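PDB 3VX6: E1 from Kluyveromyces marxianus, which acts as an E1-like enzyme that activates Atg12 and Atg8 for the two ubiquitin-like conjugation systems of autophagy. Local coordinates for residues H75-L79 with Q173-I177; A12-F18 with T54-I60; L37-K42 with L83-N87; I166-F170 with S182-Q186. One frame throughout, in Å; residues are numbered along the deposited sequence.

Interaction 1 (H75-L79 with Q173-I177)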
loop_
_atom_site.group_PDB
_atom_site.type_symbol
_atom_site.label_atom_id
_atom_site.label_comp_id
_atom_site.label_asym_id
_atom_site.label_seq_id
_atom_site.Cartn_x
_atom_site.Cartn_y
_atom_site.Cartn_z
ATOM N N HIS A 75 16.483 8.504 -6.473
ATOM C CA HIS A 75 15.774 9.387 -7.395
ATOM C C HIS A 75 14.328 9.530 -6.910
ATOM O O HIS A 75 14.046 10.308 -5.993
ATOM C CB HIS A 75 15.802 8.801 -8.820
ATOM C CG HIS A 75 15.914 9.832 -9.909
ATOM N ND1 HIS A 75 15.104 10.947 -9.972
ATOM C CD2 HIS A 75 16.727 9.896 -10.990
ATOM C CE1 HIS A 75 15.414 11.655 -11.046
ATOM N NE2 HIS A 75 16.395 11.038 -11.681
ATOM N N ASN A 76 13.421 8.776 -7.528
ATOM C CA ASN A 76 12.012 8.799 -7.150
ATOM C C ASN A 76 11.629 7.594 -6.294
ATOM O O ASN A 76 12.425 6.676 -6.092
ATOM C CB ASN A 76 11.121 8.853 -8.393
ATOM C CG ASN A 76 10.941 10.262 -8.914
ATOM O OD1 ASN A 76 11.896 10.899 -9.348
ATOM N ND2 ASN A 76 9.711 10.759 -8.864
ATOM N N ILE A 77 10.404 7.603 -5.789
ATOM C CA ILE A 77 9.928 6.515 -4.952
ATOM C C ILE A 77 9.259 5.438 -5.795
ATOM O O ILE A 77 8.267 5.681 -6.487
ATOM C CB ILE A 77 8.947 7.044 -3.880
ATOM C CG1 ILE A 77 9.730 7.868 -2.846
ATOM C CG2 ILE A 77 8.187 5.885 -3.238
ATOM C CD1 ILE A 77 8.872 8.527 -1.799
ATOM N N ILE A 78 9.819 4.239 -5.741
ATOM C CA ILE A 78 9.285 3.133 -6.508
ATOM C C ILE A 78 8.599 2.145 -5.587
ATOM O O ILE A 78 9.225 1.592 -4.686
ATOM C CB ILE A 78 10.405 2.413 -7.269
ATOM C CG1 ILE A 78 11.176 3.418 -8.136
ATOM C CG2 ILE A 78 9.821 1.276 -8.079
ATOM C CD1 ILE A 78 10.309 4.239 -9.079
ATOM N N LEU A 79 7.307 1.925 -5.811
ATOM C CA LEU A 79 6.555 0.989 -4.981
ATOM C C LEU A 79 6.570 -0.403 -5.580
ATOM O O LEU A 79 6.238 -0.584 -6.752
ATOM C CB LEU A 79 5.103 1.436 -4.818
ATOM C CG LEU A 79 4.371 0.521 -3.841
ATOM C CD1 LEU A 79 5.085 0.591 -2.488
ATOM C CD2 LEU A 79 2.918 0.922 -3.712
ATOM N N GLN A 173 14.499 12.145 1.050
ATOM C CA GLN A 173 14.691 10.703 1.086
ATOM C C GLN A 173 13.788 9.935 0.141
ATOM O O GLN A 173 12.683 10.357 -0.178
ATOM C CB GLN A 173 14.500 10.182 2.504
ATOM C CG GLN A 173 15.783 10.080 3.282
ATOM C CD GLN A 173 15.535 9.864 4.759
ATOM O OE1 GLN A 173 14.720 9.018 5.148
ATOM N NE2 GLN A 173 16.244 10.622 5.597
ATOM N N ASN A 174 14.284 8.787 -0.290
ATOM C CA ASN A 174 13.574 7.928 -1.211
ATOM C C ASN A 174 12.550 7.036 -0.485
ATOM O O ASN A 174 11.875 6.224 -1.117
ATOM C CB ASN A 174 14.594 7.061 -1.962
ATOM C CG ASN A 174 14.113 6.647 -3.338
ATOM O OD1 ASN A 174 14.631 5.700 -3.929
ATOM N ND2 ASN A 174 13.122 7.363 -3.863
ATOM N N VAL A 175 12.424 7.185 0.831
ATOM C CA VAL A 175 11.480 6.358 1.585
ATOM C C VAL A 175 10.138 7.026 1.731
ATOM O O VAL A 175 10.046 8.251 1.719
ATOM C CB VAL A 175 12.000 6.020 2.991
ATOM C CG1 VAL A 175 13.292 5.233 2.880
ATOM C CG2 VAL A 175 12.208 7.287 3.786
ATOM N N ILE A 176 9.093 6.211 1.864
ATOM C CA ILE A 176 7.741 6.730 2.013
ATOM C C ILE A 176 7.322 6.684 3.486
ATOM O O ILE A 176 6.359 7.330 3.899
ATOM C CB ILE A 176 6.747 5.981 1.036
ATOM C CG1 ILE A 176 5.359 5.852 1.646
ATOM C CG2 ILE A 176 7.283 4.616 0.678
ATOM C CD1 ILE A 176 5.190 4.605 2.430
ATOM N N ILE A 177 8.080 5.938 4.278
ATOM C CA ILE A 177 7.846 5.828 5.712
ATOM C C ILE A 177 9.194 5.895 6.441
ATOM O O ILE A 177 10.166 5.242 6.054
ATOM C CB ILE A 177 7.169 4.501 6.109
ATOM C CG1 ILE A 177 5.743 4.431 5.573
ATOM C CG2 ILE A 177 7.116 4.394 7.634
ATOM C CD1 ILE A 177 5.029 3.139 5.945
#
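The lead-in to strand 78-86, at Asn76 and Ile77, meets the loop between helix 165-171 and strand 177-181, at Asn174 to Ile176, forming a junction between two different sheets of the domain. The backbones come closest at Ile77 and Asn174, whose CA atoms are 5.4 Å apart, and no strand pairing joins the segments, so the contact is made largely by side chains reaching the other backbone. Ile77 carries the apolar part. Its CG1 lies anti to the carbonyl carbon (chi1 -71°), and the extended ethyl arm runs beside the backbone of the loop: Ile77 CG1 is 3.2 Å from Asn174 O, and Ile77 CD1 is 3.7 Å from Val175 O. The other branch, CG2, meets Ile176 CG2 at 4.2 Å, the single side-chain contact between purely apolar residues here. Past this arm, in the opposite direction, goes the Asn174 side chain, with ND2 at 3.6 Å from Ile77 CG1. Asn174 ND2 is aimed at Asn76 O in a nearly straight line, but the modelled approach is too close, so this hydrogen bond is doubtful. Within segment 75-79, a weak hydrogen bond runs from His75 ND1 to Asn76 OD1. Lys202 of strand 198-202 holds the loop, through its backbone to Ile176 and through NZ to Val175 O, and also touches Ile77, which is itself backbone-bonded to Leu48. In the ATG7 N-terminal fold, the loop entering strand 177-181 of one sheet is thus packed on the residues leading into strand 78-86 of another.

Interaction 2 (A12-F18 with T54-I60)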
loop_
_atom_site.group_PDB
_atom_site.type_symbol
_atom_site.label_atom_id
_atom_site.label_comp_id
_atom_site.label_asym_id
_atom_site.label_seq_id
_atom_site.Cartn_x
_atom_site.Cartn_y
_atom_site.Cartn_z
ATOM N N ALA A 12 -8.859 6.123 3.800
ATOM C CA ALA A 12 -9.271 6.142 2.404
ATOM C C ALA A 12 -8.709 4.912 1.722
ATOM O O ALA A 12 -7.691 4.368 2.150
ATOM C CB ALA A 12 -8.739 7.393 1.714
ATOM N N PRO A 13 -9.380 4.435 0.669
ATOM C CA PRO A 13 -8.818 3.260 0.006
ATOM C C PRO A 13 -7.397 3.709 -0.284
ATOM O O PRO A 13 -7.193 4.833 -0.736
ATOM C CB PRO A 13 -9.676 3.133 -1.252
ATOM C CG PRO A 13 -10.116 4.558 -1.516
ATOM C CD PRO A 13 -10.467 5.026 -0.129
ATOM N N SER A 14 -6.421 2.854 0.003
ATOM C CA SER A 14 -5.011 3.202 -0.177
ATOM C C SER A 14 -4.526 3.560 -1.587
ATOM O O SER A 14 -3.407 4.051 -1.746
ATOM C CB SER A 14 -4.132 2.078 0.382
ATOM O OG SER A 14 -4.288 1.928 1.786
ATOM N N PHE A 15 -5.357 3.340 -2.601
ATOM C CA PHE A 15 -4.956 3.614 -3.975
ATOM C C PHE A 15 -6.145 3.436 -4.902
ATOM O O PHE A 15 -7.168 2.851 -4.533
ATOM C CB PHE A 15 -3.920 2.594 -4.420
ATOM C CG PHE A 15 -4.505 1.210 -4.585
ATOM C CD1 PHE A 15 -4.999 0.516 -3.478
ATOM C CD2 PHE A 15 -4.683 0.655 -5.851
ATOM C CE1 PHE A 15 -5.667 -0.701 -3.630
ATOM C CE2 PHE A 15 -5.350 -0.561 -6.008
ATOM C CZ PHE A 15 -5.844 -1.239 -4.898
ATOM N N GLN A 16 -5.979 3.941 -6.118
ATOM C CA GLN A 16 -6.964 3.793 -7.183
ATOM C C GLN A 16 -6.121 3.259 -8.333
ATOM O O GLN A 16 -5.141 3.886 -8.743
ATOM C CB GLN A 16 -7.598 5.125 -7.572
ATOM C CG GLN A 16 -8.506 5.010 -8.785
ATOM C CD GLN A 16 -9.447 6.195 -8.946
ATOM O OE1 GLN A 16 -10.108 6.341 -9.975
ATOM N NE2 GLN A 16 -9.518 7.042 -7.923
ATOM N N SER A 17 -6.476 2.084 -8.831
ATOM C CA SER A 17 -5.704 1.500 -9.907
ATOM C C SER A 17 -5.937 2.214 -11.225
ATOM O O SER A 17 -6.999 2.803 -11.481
ATOM C CB SER A 17 -6.019 0.008 -10.062
ATOM O OG SER A 17 -7.321 -0.211 -10.567
ATOM N N PHE A 18 -4.909 2.179 -12.051
ATOM C CA PHE A 18 -4.962 2.771 -13.369
ATOM C C PHE A 18 -4.166 1.857 -14.230
ATOM O O PHE A 18 -2.949 2.008 -14.360
ATOM C CB PHE A 18 -4.356 4.164 -13.375
ATOM C CG PHE A 18 -5.346 5.224 -13.070
ATOM C CD1 PHE A 18 -6.281 5.596 -14.028
ATOM C CD2 PHE A 18 -5.400 5.796 -11.809
ATOM C CE1 PHE A 18 -7.263 6.520 -13.739
ATOM C CE2 PHE A 18 -6.376 6.719 -11.505
ATOM C CZ PHE A 18 -7.316 7.087 -12.473
ATOM N N THR A 54 -4.720 10.883 -7.978
ATOM C CA THR A 54 -5.934 10.714 -8.769
ATOM C C THR A 54 -7.066 10.518 -7.788
ATOM O O THR A 54 -7.025 9.596 -6.964
ATOM C CB THR A 54 -5.883 9.468 -9.665
ATOM O OG1 THR A 54 -7.154 9.310 -10.316
ATOM C CG2 THR A 54 -5.601 8.217 -8.825
ATOM N N SER A 55 -8.082 11.366 -7.882
ATOM C CA SER A 55 -9.201 11.279 -6.961
ATOM C C SER A 55 -8.696 11.211 -5.511
ATOM O O SER A 55 -9.205 10.442 -4.697
ATOM C CB SER A 55 -10.075 10.061 -7.278
ATOM O OG SER A 55 -10.807 10.258 -8.473
ATOM N N ASN A 56 -7.666 12.002 -5.214
ATOM C CA ASN A 56 -7.118 12.096 -3.864
ATOM C C ASN A 56 -6.378 10.911 -3.269
ATOM O O ASN A 56 -5.857 11.014 -2.162
ATOM C CB ASN A 56 -8.228 12.501 -2.893
ATOM C CG ASN A 56 -8.803 13.845 -3.223
ATOM O OD1 ASN A 56 -8.077 14.844 -3.244
ATOM N ND2 ASN A 56 -10.107 13.887 -3.497
ATOM N N VAL A 57 -6.358 9.777 -3.955
ATOM C CA VAL A 57 -5.632 8.645 -3.420
ATOM C C VAL A 57 -4.464 8.368 -4.338
ATOM O O VAL A 57 -4.490 8.720 -5.523
ATOM C CB VAL A 57 -6.507 7.371 -3.287
ATOM C CG1 VAL A 57 -7.575 7.590 -2.241
ATOM C CG2 VAL A 57 -7.125 7.003 -4.622
ATOM N N LEU A 58 -3.422 7.760 -3.782
ATOM C CA LEU A 58 -2.250 7.439 -4.564
ATOM C C LEU A 58 -2.764 6.756 -5.802
ATOM O O LEU A 58 -3.719 5.977 -5.747
ATOM C CB LEU A 58 -1.337 6.480 -3.808
ATOM C CG LEU A 58 -0.180 5.946 -4.647
ATOM C CD1 LEU A 58 0.792 7.079 -4.927
ATOM C CD2 LEU A 58 0.504 4.808 -3.923
ATOM N N ALA A 59 -2.147 7.063 -6.930
ATOM C CA ALA A 59 -2.565 6.439 -8.164
ATOM C C ALA A 59 -1.554 5.381 -8.465
ATOM O O ALA A 59 -0.362 5.674 -8.617
ATOM C CB ALA A 59 -2.602 7.446 -9.297
ATOM N N ILE A 60 -2.021 4.142 -8.499
ATOM C CA ILE A 60 -1.151 3.042 -8.854
ATOM C C ILE A 60 -1.363 2.997 -10.364
ATOM O O ILE A 60 -2.383 2.496 -10.840
ATOM C CB ILE A 60 -1.601 1.689 -8.215
ATOM C CG1 ILE A 60 -1.312 1.688 -6.708
ATOM C CG2 ILE A 60 -0.903 0.516 -8.909
ATOM C CD1 ILE A 60 0.148 1.792 -6.350
#
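Thr54 stands at the rim of the Phe18 ring: its OG1 sits near the ring plane at the edge, 3.0 Å from Phe18 CE2, the two side chains arriving from opposite directions. With OG1 of Thr54 opposite the backbone N (chi1 175°), the hydroxyl reaches this edge, while CG2 of the same residue also touches the CB of Gln16. Ser55 follows, and its CB is met by NE2 at the end of the extended Gln16 chain. Ser55 and Asn56, both with positive phi, are the central residues of a type I' turn from Thr54 to Val57, closed by backbone bonds both ways between Thr54 and Val57. The turn delivers Val57 against the incoming segment: CG1 packs on Pro13 CG at 4.0 Å and Ala12 CB at 4.1 Å, crossing the proline at about a right angle, and CG2 lies 3.5 Å from Gln16 CB. Leu58 O accepts Gln16 N at 3.1 Å, and two residues on, Ile60 N returns a bond to Gln16 O at the same length, so Gln16 is gripped on both sides of Ala59, the pattern of parallel strands; 16-19 and 59-62 make a two-stranded parallel sheet. Ala59 shares a face with Gln16, and its CB approaches Phe18 CD2 at 4.1 Å. Ile60 turns to the other face, beside Ser17, whose OG is bonded to Glu263. Ile60 O takes Phe18 N at 2.8 Å, and Ile60 CG1 packs against Phe15 CB and CD2; the Phe15 side chain also touches Ile140 and Met142 of strand 135-144.

Interaction 3 (L37-K42 with L83-N87)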
loop_
_atom_site.group_PDB
_atom_site.type_symbol
_atom_site.label_atom_id
_atom_site.label_comp_id
_atom_site.label_asym_id
_atom_site.label_seq_id
_atom_site.Cartn_x
_atom_site.Cartn_y
_atom_site.Cartn_z
ATOM N N LEU A 37 1.463 -21.713 -18.216
ATOM C CA LEU A 37 0.117 -22.263 -18.113
ATOM C C LEU A 37 -0.376 -22.211 -16.669
ATOM O O LEU A 37 -1.560 -22.394 -16.398
ATOM C CB LEU A 37 0.105 -23.697 -18.629
ATOM C CG LEU A 37 -1.223 -24.441 -18.590
ATOM C CD1 LEU A 37 -1.250 -25.451 -19.712
ATOM C CD2 LEU A 37 -1.407 -25.115 -17.242
ATOM N N ASP A 38 0.549 -21.966 -15.745
ATOM C CA ASP A 38 0.216 -21.845 -14.336
ATOM C C ASP A 38 -0.119 -20.385 -14.091
ATOM O O ASP A 38 -0.174 -19.593 -15.023
ATOM C CB ASP A 38 1.403 -22.248 -13.459
ATOM C CG ASP A 38 1.320 -23.688 -12.991
ATOM O OD1 ASP A 38 0.282 -24.059 -12.396
ATOM O OD2 ASP A 38 2.292 -24.446 -13.208
ATOM N N SER A 39 -0.339 -20.023 -12.838
ATOM C CA SER A 39 -0.659 -18.648 -12.516
ATOM C C SER A 39 0.618 -17.814 -12.418
ATOM O O SER A 39 1.565 -18.188 -11.735
ATOM C CB SER A 39 -1.453 -18.608 -11.215
ATOM O OG SER A 39 -2.653 -19.354 -11.369
ATOM N N ASP A 40 0.637 -16.688 -13.118
ATOM C CA ASP A 40 1.799 -15.805 -13.134
ATOM C C ASP A 40 1.876 -14.984 -11.856
ATOM O O ASP A 40 0.921 -14.306 -11.493
ATOM C CB ASP A 40 1.726 -14.844 -14.328
ATOM C CG ASP A 40 1.331 -15.535 -15.629
ATOM O OD1 ASP A 40 2.187 -16.209 -16.252
ATOM O OD2 ASP A 40 0.151 -15.401 -16.026
ATOM N N GLU A 41 3.021 -15.044 -11.186
ATOM C CA GLU A 41 3.245 -14.293 -9.955
ATOM C C GLU A 41 4.427 -13.346 -10.219
ATOM O O GLU A 41 5.579 -13.657 -9.908
ATOM C CB GLU A 41 3.546 -15.268 -8.811
ATOM C CG GLU A 41 3.223 -14.750 -7.417
ATOM C CD GLU A 41 3.080 -15.884 -6.407
ATOM O OE1 GLU A 41 2.026 -16.566 -6.415
ATOM O OE2 GLU A 41 4.025 -16.106 -5.616
ATOM N N LYS A 42 4.118 -12.197 -10.817
ATOM C CA LYS A 42 5.110 -11.191 -11.179
ATOM C C LYS A 42 5.217 -10.064 -10.179
ATOM O O LYS A 42 4.278 -9.764 -9.453
ATOM C CB LYS A 42 4.773 -10.564 -12.539
ATOM C CG LYS A 42 5.529 -11.121 -13.744
ATOM C CD LYS A 42 4.825 -12.304 -14.372
ATOM C CE LYS A 42 5.656 -12.891 -15.508
ATOM N NZ LYS A 42 4.979 -14.062 -16.160
ATOM N N LEU A 83 1.880 -9.285 -8.719
ATOM C CA LEU A 83 0.742 -9.700 -9.514
ATOM C C LEU A 83 0.584 -11.214 -9.430
ATOM O O LEU A 83 1.557 -11.950 -9.385
ATOM C CB LEU A 83 0.915 -9.265 -10.972
ATOM C CG LEU A 83 -0.028 -9.893 -12.010
ATOM C CD1 LEU A 83 -1.455 -9.443 -11.787
ATOM C CD2 LEU A 83 0.447 -9.505 -13.408
ATOM N N LEU A 84 -0.660 -11.662 -9.364
ATOM C CA LEU A 84 -0.960 -13.075 -9.331
ATOM C C LEU A 84 -1.987 -13.284 -10.444
ATOM O O LEU A 84 -3.189 -13.257 -10.205
ATOM C CB LEU A 84 -1.561 -13.482 -7.986
ATOM C CG LEU A 84 -1.551 -14.988 -7.667
ATOM C CD1 LEU A 84 -2.780 -15.313 -6.845
ATOM C CD2 LEU A 84 -1.546 -15.835 -8.926
ATOM N N ASN A 85 -1.509 -13.473 -11.667
ATOM C CA ASN A 85 -2.403 -13.690 -12.788
ATOM C C ASN A 85 -2.840 -15.150 -12.900
ATOM O O ASN A 85 -2.038 -16.023 -13.252
ATOM C CB ASN A 85 -1.735 -13.288 -14.103
ATOM C CG ASN A 85 -2.658 -13.486 -15.298
ATOM O OD1 ASN A 85 -3.649 -12.768 -15.443
ATOM N ND2 ASN A 85 -2.351 -14.473 -16.144
ATOM N N PHE A 86 -4.114 -15.403 -12.610
ATOM C CA PHE A 86 -4.689 -16.738 -12.716
ATOM C C PHE A 86 -4.793 -17.149 -14.189
ATOM O O PHE A 86 -4.938 -16.305 -15.084
ATOM C CB PHE A 86 -6.063 -16.763 -12.053
ATOM C CG PHE A 86 -5.997 -16.646 -10.572
ATOM C CD1 PHE A 86 -5.500 -17.697 -9.805
ATOM C CD2 PHE A 86 -6.357 -15.462 -9.938
ATOM C CE1 PHE A 86 -5.362 -17.573 -8.428
ATOM C CE2 PHE A 86 -6.222 -15.323 -8.569
ATOM C CZ PHE A 86 -5.720 -16.387 -7.808
ATOM N N ASN A 87 -4.701 -18.452 -14.434
ATOM C CA ASN A 87 -4.749 -18.981 -15.787
ATOM C C ASN A 87 -6.157 -19.232 -16.293
ATOM O O ASN A 87 -6.377 -19.332 -17.497
ATOM C CB ASN A 87 -3.911 -20.267 -15.880
ATOM C CG ASN A 87 -4.114 -21.200 -14.682
ATOM O OD1 ASN A 87 -4.788 -20.855 -13.698
ATOM N ND2 ASN A 87 -3.511 -22.384 -14.756
#
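Asp40 and Asn85 form the tight part of this antiparallel pairing. They are a hydrogen-bonded pair, with Asp40 N to Asn85 O at 2.8 Å and Asn85 N to Asp40 O at 2.6 Å, and their side chains repeat the link: Asn85 ND2 donates to Asp40 OD2 at 2.7 Å, nearly along the C-O axis of the carboxylate. With Asn85 CG opposite its backbone N (chi1 -179°), the amide is set beside the carboxylate. The two groups point the same way, and their planes are 19° apart. Both residues are buried. The second carboxylate oxygen, Asp40 OD1, makes a salt bridge to Lys42 NZ at 3.5 Å, and Asn85 OD1 is held by Ser127 OG, so both oxygens of the carboxylate and both ends of the amide have partners; this would probably favour the charged form of Asp40. Matters are looser further along. Lys42 N to Leu83 O is weak and bent (121°), although Leu83 N to Lys42 O is nearly straight. On the other face, exposed Glu41 touches Leu84 lightly, OE1 to CG at 4.1 Å, and Glu41 CG lies 3.8 Å from Leu83 O. Toward Leu37 and Asn87, Asn87 ND2 reaches back to Leu37 O, in its carbonyl plane, and Ser39 CB packs on Leu84 CD2 at 3.6 Å. Helix 21-33 covers the face of Asp40 and Asn85, with Lys31 touching both and Leu27 touching Asn85 and Leu83; strand 123-130 pairs on the far side of strand 78-86, and Phe86 packs against helix 89-94 at Leu91 and Phe92.

Interaction 4 (I166-F170 with S182-Q186)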
loop_
_atom_site.group_PDB
_atom_site.type_symbol
_atom_site.label_atom_id
_atom_site.label_comp_id
_atom_site.label_asym_id
_atom_site.label_seq_id
_atom_site.Cartn_x
_atom_site.Cartn_y
_atom_site.Cartn_z
ATOM N N ILE A 166 12.991 19.464 8.652
ATOM C CA ILE A 166 12.798 18.044 8.919
ATOM C C ILE A 166 11.910 17.412 7.842
ATOM O O ILE A 166 12.112 16.257 7.474
ATOM C CB ILE A 166 12.170 17.820 10.326
ATOM C CG1 ILE A 166 12.147 16.327 10.662
ATOM C CG2 ILE A 166 10.774 18.408 10.385
ATOM C CD1 ILE A 166 13.520 15.744 10.906
ATOM N N SER A 167 10.936 18.165 7.335
ATOM C CA SER A 167 10.059 17.652 6.286
ATOM C C SER A 167 10.908 17.406 5.055
ATOM O O SER A 167 10.907 16.309 4.493
ATOM C CB SER A 167 8.963 18.657 5.935
ATOM O OG SER A 167 7.970 18.723 6.937
ATOM N N VAL A 168 11.622 18.450 4.637
ATOM C CA VAL A 168 12.511 18.397 3.479
ATOM C C VAL A 168 13.503 17.263 3.666
ATOM O O VAL A 168 13.942 16.642 2.707
ATOM C CB VAL A 168 13.303 19.719 3.328
ATOM C CG1 VAL A 168 14.308 19.601 2.191
ATOM C CG2 VAL A 168 12.343 20.875 3.084
ATOM N N SER A 169 13.856 17.011 4.919
ATOM C CA SER A 169 14.789 15.953 5.276
ATOM C C SER A 169 14.176 14.598 4.923
ATOM O O SER A 169 14.882 13.661 4.531
ATOM C CB SER A 169 15.093 16.030 6.776
ATOM O OG SER A 169 15.868 14.931 7.220
ATOM N N PHE A 170 12.855 14.507 5.058
ATOM C CA PHE A 170 12.135 13.271 4.751
ATOM C C PHE A 170 11.863 13.190 3.251
ATOM O O PHE A 170 11.995 12.128 2.638
ATOM C CB PHE A 170 10.802 13.217 5.515
ATOM C CG PHE A 170 10.068 11.909 5.372
ATOM C CD1 PHE A 170 8.678 11.867 5.441
ATOM C CD2 PHE A 170 10.760 10.724 5.163
ATOM C CE1 PHE A 170 7.990 10.669 5.300
ATOM C CE2 PHE A 170 10.081 9.524 5.022
ATOM C CZ PHE A 170 8.693 9.497 5.090
ATOM N N SER A 182 15.219 11.819 18.161
ATOM C CA SER A 182 15.972 12.978 18.607
ATOM C C SER A 182 15.971 14.063 17.541
ATOM O O SER A 182 16.989 14.708 17.303
ATOM C CB SER A 182 17.412 12.596 18.953
ATOM O OG SER A 182 17.453 11.720 20.066
ATOM N N GLY A 183 14.825 14.245 16.893
ATOM C CA GLY A 183 14.700 15.291 15.895
ATOM C C GLY A 183 15.246 14.982 14.528
ATOM O O GLY A 183 15.014 15.743 13.596
ATOM N N VAL A 184 15.969 13.877 14.397
ATOM C CA VAL A 184 16.532 13.513 13.105
ATOM C C VAL A 184 15.809 12.306 12.502
ATOM O O VAL A 184 15.537 11.317 13.183
ATOM C CB VAL A 184 18.064 13.221 13.217
ATOM C CG1 VAL A 184 18.726 14.316 14.021
ATOM C CG2 VAL A 184 18.321 11.880 13.874
ATOM N N ILE A 185 15.482 12.407 11.219
ATOM C CA ILE A 185 14.802 11.331 10.509
ATOM C C ILE A 185 15.677 10.092 10.450
ATOM O O ILE A 185 16.820 10.150 10.029
ATOM C CB ILE A 185 14.424 11.783 9.089
ATOM C CG1 ILE A 185 13.325 12.834 9.198
ATOM C CG2 ILE A 185 13.947 10.610 8.255
ATOM C CD1 ILE A 185 12.837 13.323 7.891
ATOM N N GLN A 186 15.122 8.971 10.889
ATOM C CA GLN A 186 15.832 7.700 10.917
ATOM C C GLN A 186 14.969 6.598 10.294
ATOM O O GLN A 186 13.740 6.709 10.239
ATOM C CB GLN A 186 16.166 7.333 12.368
ATOM C CG GLN A 186 17.007 8.362 13.092
ATOM C CD GLN A 186 18.439 8.380 12.603
ATOM O OE1 GLN A 186 19.270 9.134 13.103
ATOM N NE2 GLN A 186 18.737 7.536 11.621
#
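The Phe170 ring, the one aromatic group here, is met obliquely by Ile185, whose CD1 comes to 4.0 Å from Phe170 CG while the two side chains cross at about a right angle; outside the contact the ring makes a cation-pi pair with Lys202, and Phe170 packs on Val175 and Ala178. The setting is helix 165-171 lying over the edge hairpin of strands 177-181 and 184-186. The helix and strand 184-186 run at 24° to each other, 8.6 Å apart at closest approach, and no hydrogen bond joins them, so the contact is purely one of packing. Ile185 carries most of the contact: its CB points toward the helix, CG1 lies anti to the carbonyl carbon (chi1 -69°), and the arm, extended beyond it, carries CD1 in among Ile166, Ser169 and Phe170. The Ile185 CD1 to Phe170 CB separation is too short to be trusted; Ser169 OG lies 3.5 Å from Ile185 CD1. At the hairpin turn, Gly183 has positive phi, a shape easy for glycine, and Gly183 O is 3.1 Å from Ile166 CD1. Ile166 crosses Ile185 obliquely, with Ile166 CD1 against Ile185 CG1 at 3.4 Å.

Overall arrangement
Interactions 1, 2 and 3 are partly buried, whereas interaction 4 is a surface contact. Interaction 2 and interaction 3 are strand pairings, one parallel and one antiparallel, and depend mainly on backbone hydrogen bonds; interaction 3 alone adds a buried carboxylate-amide pair, whereas interaction 2 adds apolar and turn contacts. Interactions 1 and 4 join different elements by packing, and interaction 4 has no polar bond. Interactions 1 and 3 use opposite ends of strand 78-86, with centres about 27 Å apart. Interactions 1 and 4 touch through Gln173 and Ile185, and interactions 1 and 2 meet through Leu79 and Ile60. Interactions 3 and 4 lie on opposite sides of the chain's centre.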